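Local coordinates for uncharacterized protein (Vanderwaltozyma polyspora, PDB 5THE), which probably binds guide RNA as the C-terminal lobe of a budding yeast Argonaute, a Piwi-domain protein, and is captured here with RNA bound, at residues A[77-91]-A[183-196]. Numbering follows the deposited sequence.
With nucleotides of chain B.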
loop_
_atom_site.group_PDB
_atom_site.type_symbol
_atom_site.label_atom_id
_atom_site.label_comp_id
_atom_site.label_asym_id
_atom_site.label_seq_id
_atom_site.Cartn_x
_atom_site.Cartn_y
_atom_site.Cartn_z
ATOM N N VAL A 77 -0.216 -2.205 24.660
ATOM C CA VAL A 77 0.124 -0.879 24.156
ATOM C C VAL A 77 -0.843 0.128 24.758
ATOM O O VAL A 77 -2.045 -0.143 24.864
ATOM C CB VAL A 77 0.061 -0.843 22.614
ATOM C CG1 VAL A 77 0.402 0.532 22.083
ATOM C CG2 VAL A 77 0.983 -1.911 22.006
ATOM N N ASN A 78 -0.332 1.291 25.148
ATOM C CA ASN A 78 -1.205 2.362 25.615
ATOM C C ASN A 78 -1.807 3.086 24.420
ATOM O O ASN A 78 -1.099 3.425 23.465
ATOM C CB ASN A 78 -0.440 3.356 26.489
ATOM C CG ASN A 78 0.126 2.710 27.735
ATOM O OD1 ASN A 78 -0.610 2.160 28.541
ATOM N ND2 ASN A 78 1.439 2.767 27.890
ATOM N N LEU A 79 -3.105 3.341 24.485
ATOM C CA LEU A 79 -3.843 3.994 23.405
ATOM C C LEU A 79 -4.428 5.283 23.966
ATOM O O LEU A 79 -5.313 5.237 24.825
ATOM C CB LEU A 79 -4.943 3.083 22.854
ATOM C CG LEU A 79 -5.750 3.639 21.674
ATOM C CD1 LEU A 79 -4.842 3.861 20.485
ATOM C CD2 LEU A 79 -6.891 2.715 21.290
ATOM N N ARG A 80 -3.935 6.425 23.488
ATOM C CA ARG A 80 -4.339 7.737 23.985
ATOM C C ARG A 80 -5.188 8.433 22.932
ATOM O O ARG A 80 -4.715 8.692 21.820
ATOM C CB ARG A 80 -3.132 8.612 24.321
ATOM C CG ARG A 80 -2.354 8.186 25.547
ATOM C CD ARG A 80 -3.246 8.009 26.765
ATOM N NE ARG A 80 -3.899 9.245 27.198
ATOM C CZ ARG A 80 -3.290 10.230 27.854
ATOM N NH1 ARG A 80 -1.994 10.143 28.135
ATOM N NH2 ARG A 80 -3.977 11.305 28.225
ATOM N N ALA A 81 -6.427 8.743 23.284
ATOM C CA ALA A 81 -7.303 9.470 22.388
ATOM C C ALA A 81 -7.057 10.967 22.538
ATOM O O ALA A 81 -6.972 11.487 23.654
ATOM C CB ALA A 81 -8.765 9.130 22.684
ATOM N N ILE A 82 -6.930 11.656 21.415
ATOM C CA ILE A 82 -6.835 13.109 21.385
ATOM C C ILE A 82 -7.959 13.595 20.487
ATOM O O ILE A 82 -7.960 13.326 19.280
ATOM C CB ILE A 82 -5.469 13.591 20.882
ATOM C CG1 ILE A 82 -4.356 13.099 21.817
ATOM C CG2 ILE A 82 -5.459 15.129 20.739
ATOM C CD1 ILE A 82 -2.950 13.516 21.370
ATOM N N PHE A 83 -8.934 14.272 21.078
ATOM C CA PHE A 83 -10.075 14.778 20.327
ATOM C C PHE A 83 -9.687 16.112 19.702
ATOM O O PHE A 83 -9.441 17.095 20.409
ATOM C CB PHE A 83 -11.294 14.922 21.236
ATOM C CG PHE A 83 -12.579 15.162 20.494
ATOM C CD1 PHE A 83 -12.964 16.443 20.137
ATOM C CD2 PHE A 83 -13.403 14.107 20.156
ATOM C CE1 PHE A 83 -14.144 16.669 19.445
ATOM C CE2 PHE A 83 -14.589 14.326 19.469
ATOM C CZ PHE A 83 -14.953 15.609 19.112
ATOM N N ILE A 84 -9.612 16.144 18.377
ATOM C CA ILE A 84 -9.278 17.362 17.650
ATOM C C ILE A 84 -10.605 18.042 17.329
ATOM O O ILE A 84 -11.355 17.595 16.458
ATOM C CB ILE A 84 -8.462 17.066 16.394
ATOM C CG1 ILE A 84 -7.185 16.289 16.770
ATOM C CG2 ILE A 84 -8.128 18.378 15.663
ATOM C CD1 ILE A 84 -6.148 17.082 17.636
ATOM N N ASN A 85 -10.918 19.104 18.068
ATOM C CA ASN A 85 -12.188 19.795 17.879
ATOM C C ASN A 85 -12.017 20.817 16.757
ATOM O O ASN A 85 -11.774 22.004 16.986
ATOM C CB ASN A 85 -12.626 20.456 19.178
ATOM C CG ASN A 85 -13.971 21.130 19.043
ATOM O OD1 ASN A 85 -14.833 20.638 18.328
ATOM N ND2 ASN A 85 -14.159 22.257 19.729
ATOM N N ASN A 86 -12.122 20.346 15.512
ATOM C CA ASN A 86 -11.943 21.254 14.379
ATOM C C ASN A 86 -13.283 21.865 13.950
ATOM O O ASN A 86 -13.712 21.770 12.806
ATOM C CB ASN A 86 -11.222 20.558 13.221
ATOM C CG ASN A 86 -11.894 19.256 12.790
ATOM O OD1 ASN A 86 -12.532 18.579 13.589
ATOM N ND2 ASN A 86 -11.739 18.904 11.519
ATOM N N ALA A 87 -13.932 22.519 14.921
ATOM C CA ALA A 87 -15.091 23.379 14.706
ATOM C C ALA A 87 -14.958 24.595 15.619
ATOM O O ALA A 87 -14.064 24.657 16.470
ATOM C CB ALA A 87 -16.403 22.642 14.984
ATOM N N ASN A 88 -15.851 25.571 15.446
ATOM C CA ASN A 88 -15.808 26.776 16.269
ATOM C C ASN A 88 -16.724 26.701 17.482
ATOM O O ASN A 88 -16.838 27.687 18.212
ATOM C CB ASN A 88 -16.158 28.020 15.437
ATOM C CG ASN A 88 -15.154 28.279 14.342
ATOM O OD1 ASN A 88 -13.999 27.877 14.447
ATOM N ND2 ASN A 88 -15.580 28.949 13.287
ATOM N N THR A 89 -17.374 25.568 17.711
ATOM C CA THR A 89 -18.200 25.345 18.886
ATOM C C THR A 89 -17.537 24.321 19.793
ATOM O O THR A 89 -16.744 23.485 19.347
ATOM C CB THR A 89 -19.588 24.825 18.510
ATOM O OG1 THR A 89 -19.445 23.600 17.783
ATOM C CG2 THR A 89 -20.336 25.827 17.665
ATOM N N ALA A 90 -17.882 24.385 21.076
ATOM C CA ALA A 90 -17.484 23.314 21.971
ATOM C C ALA A 90 -18.181 22.026 21.545
ATOM O O ALA A 90 -19.287 22.062 20.997
ATOM C CB ALA A 90 -17.835 23.646 23.423
ATOM N N PRO A 91 -17.552 20.872 21.750
ATOM C CA PRO A 91 -18.248 19.620 21.489
ATOM C C PRO A 91 -19.429 19.474 22.427
ATOM O O PRO A 91 -19.459 20.086 23.512
ATOM C CB PRO A 91 -17.174 18.551 21.757
ATOM C CG PRO A 91 -16.040 19.257 22.410
ATOM C CD PRO A 91 -16.121 20.688 22.034
ATOM N N SER A 183 6.182 6.724 26.658
ATOM C CA SER A 183 6.574 5.705 25.698
ATOM C C SER A 183 5.487 4.637 25.593
ATOM O O SER A 183 4.561 4.565 26.411
ATOM C CB SER A 183 7.895 5.064 26.110
ATOM O OG SER A 183 7.746 4.433 27.372
ATOM N N ASN A 184 5.610 3.787 24.574
ATOM C CA ASN A 184 4.670 2.688 24.381
ATOM C C ASN A 184 3.253 3.244 24.216
ATOM O O ASN A 184 2.275 2.687 24.722
ATOM C CB ASN A 184 4.768 1.698 25.552
ATOM C CG ASN A 184 3.827 0.512 25.432
ATOM O OD1 ASN A 184 3.503 0.053 24.338
ATOM N ND2 ASN A 184 3.371 0.019 26.581
ATOM N N THR A 185 3.140 4.374 23.517
ATOM C CA THR A 185 1.854 5.044 23.390
ATOM C C THR A 185 1.492 5.239 21.923
ATOM O O THR A 185 2.288 5.762 21.132
ATOM C CB THR A 185 1.855 6.383 24.133
ATOM O OG1 THR A 185 1.819 6.130 25.540
ATOM C CG2 THR A 185 0.636 7.194 23.762
ATOM N N TYR A 186 0.290 4.794 21.573
ATOM C CA TYR A 186 -0.287 4.971 20.252
ATOM C C TYR A 186 -1.322 6.072 20.350
ATOM O O TYR A 186 -2.173 6.044 21.246
ATOM C CB TYR A 186 -0.935 3.669 19.763
ATOM C CG TYR A 186 -1.189 3.656 18.277
ATOM C CD1 TYR A 186 -2.249 4.375 17.727
ATOM C CD2 TYR A 186 -0.356 2.942 17.417
ATOM C CE1 TYR A 186 -2.479 4.380 16.369
ATOM C CE2 TYR A 186 -0.577 2.935 16.052
ATOM C CZ TYR A 186 -1.639 3.658 15.536
ATOM O OH TYR A 186 -1.870 3.667 14.190
ATOM N N ILE A 187 -1.247 7.050 19.454
ATOM C CA ILE A 187 -2.169 8.175 19.485
ATOM C C ILE A 187 -3.350 7.897 18.569
ATOM O O ILE A 187 -3.170 7.531 17.405
ATOM C CB ILE A 187 -1.476 9.476 19.070
ATOM C CG1 ILE A 187 -0.454 9.897 20.114
ATOM C CG2 ILE A 187 -2.525 10.574 18.879
ATOM C CD1 ILE A 187 0.511 10.894 19.568
ATOM N N LEU A 188 -4.557 8.115 19.077
ATOM C CA LEU A 188 -5.769 8.083 18.259
ATOM C C LEU A 188 -6.322 9.501 18.174
ATOM O O LEU A 188 -6.867 10.026 19.149
ATOM C CB LEU A 188 -6.798 7.116 18.839
ATOM C CG LEU A 188 -8.136 7.075 18.101
ATOM C CD1 LEU A 188 -7.938 6.686 16.626
ATOM C CD2 LEU A 188 -9.101 6.123 18.812
ATOM N N TYR A 189 -6.151 10.138 17.026
ATOM C CA TYR A 189 -6.771 11.434 16.805
ATOM C C TYR A 189 -8.237 11.213 16.441
ATOM O O TYR A 189 -8.542 10.501 15.475
ATOM C CB TYR A 189 -6.045 12.193 15.701
ATOM C CG TYR A 189 -4.674 12.688 16.081
ATOM C CD1 TYR A 189 -4.505 13.579 17.141
ATOM C CD2 TYR A 189 -3.545 12.313 15.349
ATOM C CE1 TYR A 189 -3.255 14.049 17.481
ATOM C CE2 TYR A 189 -2.282 12.781 15.691
ATOM C CZ TYR A 189 -2.145 13.651 16.759
ATOM O OH TYR A 189 -0.899 14.127 17.111
ATOM N N VAL A 190 -9.139 11.800 17.222
ATOM C CA VAL A 190 -10.576 11.703 16.982
ATOM C C VAL A 190 -11.028 13.053 16.446
ATOM O O VAL A 190 -11.056 14.046 17.186
ATOM C CB VAL A 190 -11.340 11.320 18.255
ATOM C CG1 VAL A 190 -12.838 11.240 17.991
ATOM C CG2 VAL A 190 -10.820 9.971 18.792
ATOM N N LEU A 191 -11.373 13.100 15.162
ATOM C CA LEU A 191 -11.669 14.372 14.499
ATOM C C LEU A 191 -13.141 14.715 14.652
ATOM O O LEU A 191 -14.008 13.914 14.292
ATOM C CB LEU A 191 -11.311 14.317 13.014
ATOM C CG LEU A 191 -9.944 13.717 12.711
ATOM C CD1 LEU A 191 -9.735 13.639 11.218
ATOM C CD2 LEU A 191 -8.839 14.528 13.373
ATOM N N ARG A 192 -13.427 15.916 15.161
ATOM C CA ARG A 192 -14.823 16.326 15.285
ATOM C C ARG A 192 -15.510 16.396 13.923
ATOM O O ARG A 192 -16.677 16.011 13.788
ATOM C CB ARG A 192 -14.917 17.673 16.002
ATOM C CG ARG A 192 -16.325 18.272 16.002
ATOM C CD ARG A 192 -16.827 18.471 17.415
ATOM N NE ARG A 192 -18.173 19.032 17.471
ATOM C CZ ARG A 192 -18.449 20.294 17.779
ATOM N NH1 ARG A 192 -17.478 21.153 18.057
ATOM N NH2 ARG A 192 -19.706 20.700 17.810
ATOM N N ARG A 193 -14.811 16.880 12.899
ATOM C CA ARG A 193 -15.376 16.977 11.558
ATOM C C ARG A 193 -14.450 16.269 10.579
ATOM O O ARG A 193 -13.234 16.485 10.611
ATOM C CB ARG A 193 -15.582 18.453 11.135
ATOM C CG ARG A 193 -16.253 19.367 12.199
ATOM C CD ARG A 193 -17.790 19.389 12.132
ATOM N NE ARG A 193 -18.304 20.485 11.301
ATOM C CZ ARG A 193 -19.204 21.386 11.697
ATOM N NH1 ARG A 193 -19.715 21.333 12.921
ATOM N NH2 ARG A 193 -19.601 22.340 10.864
ATOM N N GLY A 194 -15.026 15.433 9.703
ATOM C CA GLY A 194 -14.284 14.811 8.622
ATOM C C GLY A 194 -14.030 15.777 7.474
ATOM O O GLY A 194 -14.406 16.950 7.509
ATOM N N ASN A 195 -13.337 15.268 6.451
ATOM C CA ASN A 195 -13.107 15.996 5.193
ATOM C C ASN A 195 -12.359 17.315 5.393
ATOM O O ASN A 195 -12.540 18.259 4.624
ATOM C CB ASN A 195 -14.421 16.260 4.449
ATOM C CG ASN A 195 -15.154 14.984 4.086
ATOM O OD1 ASN A 195 -14.556 14.036 3.580
ATOM N ND2 ASN A 195 -16.459 14.953 4.348
ATOM N N ASP A 196 -11.502 17.392 6.405
ATOM C CA ASP A 196 -10.764 18.604 6.739
ATOM C C ASP A 196 -9.293 18.326 6.447
ATOM O O ASP A 196 -8.530 17.949 7.341
ATOM C CB ASP A 196 -10.995 18.979 8.201
ATOM C CG ASP A 196 -10.455 20.343 8.551
ATOM O OD1 ASP A 196 -9.648 20.893 7.774
ATOM O OD2 ASP A 196 -10.832 20.866 9.628
ATOM O OP3 U B 1 -4.412 7.888 7.965
ATOM P P U B 1 -5.222 7.588 9.162
ATOM O OP1 U B 1 -4.503 8.049 10.375
ATOM O OP2 U B 1 -5.654 6.182 9.119
ATOM O "O5'" U B 1 -6.515 8.491 9.095
ATOM C "C5'" U B 1 -7.643 8.115 8.317
ATOM C "C4'" U B 1 -8.844 8.871 8.798
ATOM O "O4'" U B 1 -8.636 10.299 8.582
ATOM C "C3'" U B 1 -10.163 8.512 8.129
ATOM O "O3'" U B 1 -11.187 8.473 9.123
ATOM C "C2'" U B 1 -10.396 9.673 7.160
ATOM O "O2'" U B 1 -11.752 9.927 6.861
ATOM C "C1'" U B 1 -9.753 10.845 7.902
ATOM N N1 U B 1 -9.276 11.915 7.001
ATOM C C2 U B 1 -9.763 13.184 7.191
ATOM O O2 U B 1 -10.540 13.437 8.087
ATOM N N3 U B 1 -9.306 14.143 6.315
ATOM C C4 U B 1 -8.410 13.945 5.281
ATOM O O4 U B 1 -8.074 14.901 4.575
ATOM C C5 U B 1 -7.955 12.596 5.133
ATOM C C6 U B 1 -8.400 11.652 5.973
#
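Arg-192 reaches from just past strand 185-191 across to segment 77-91, where Asn-85 and Thr-89 accept bonds from its guanidinium and Pro-91 CA covers one face. Arg-192 NH1 donates to Asn-85 OD1 (2.7 Å), in the carbonyl plane on a lone pair, and also to Thr-89 O, while Arg-192 NH2 donates to Thr-89 OG1 at 2.9 Å. With CG of Arg-192 set opposite the backbone N (chi1 172°), the chain passes the Phe-83 ring, whose CE1 sits 3.7 Å from Arg-192 CB. Asn-85 ND2 meets Thr-89 O from the other face of that carbonyl, fixing the loop a second time. A leucine in place of Arg-192 would probably leave Thr-89 OG1 and Asn-85 OD1 without these donors and let the loop shift. Alongside, the Asn-86 amide takes Arg-193 N on OD1 and donates through ND2 to Arg-193 O and Asp-196 OD2; Asp-196 itself N-caps helix 197-210. Behind this end the strands run parallel, laddered by bonds such as Leu-188 N to Arg-80 O at 2.8 Å. Ile-82 and Ile-84 pack against the Tyr-189 ring. Leu-191 CD1 comes 3.2 Å from O2 of U1 of chain B, and the turn after it lies beside that base, consistent with the guide 5'-nucleotide pocket. In this Rossmann-like MID-domain sheet, strands 117-118 and 124-127 flank 77-85 and strand 215-219 flanks 185-191; helix 169-179 covers the Ile-82 face, helix 95-111 the Leu-79 face.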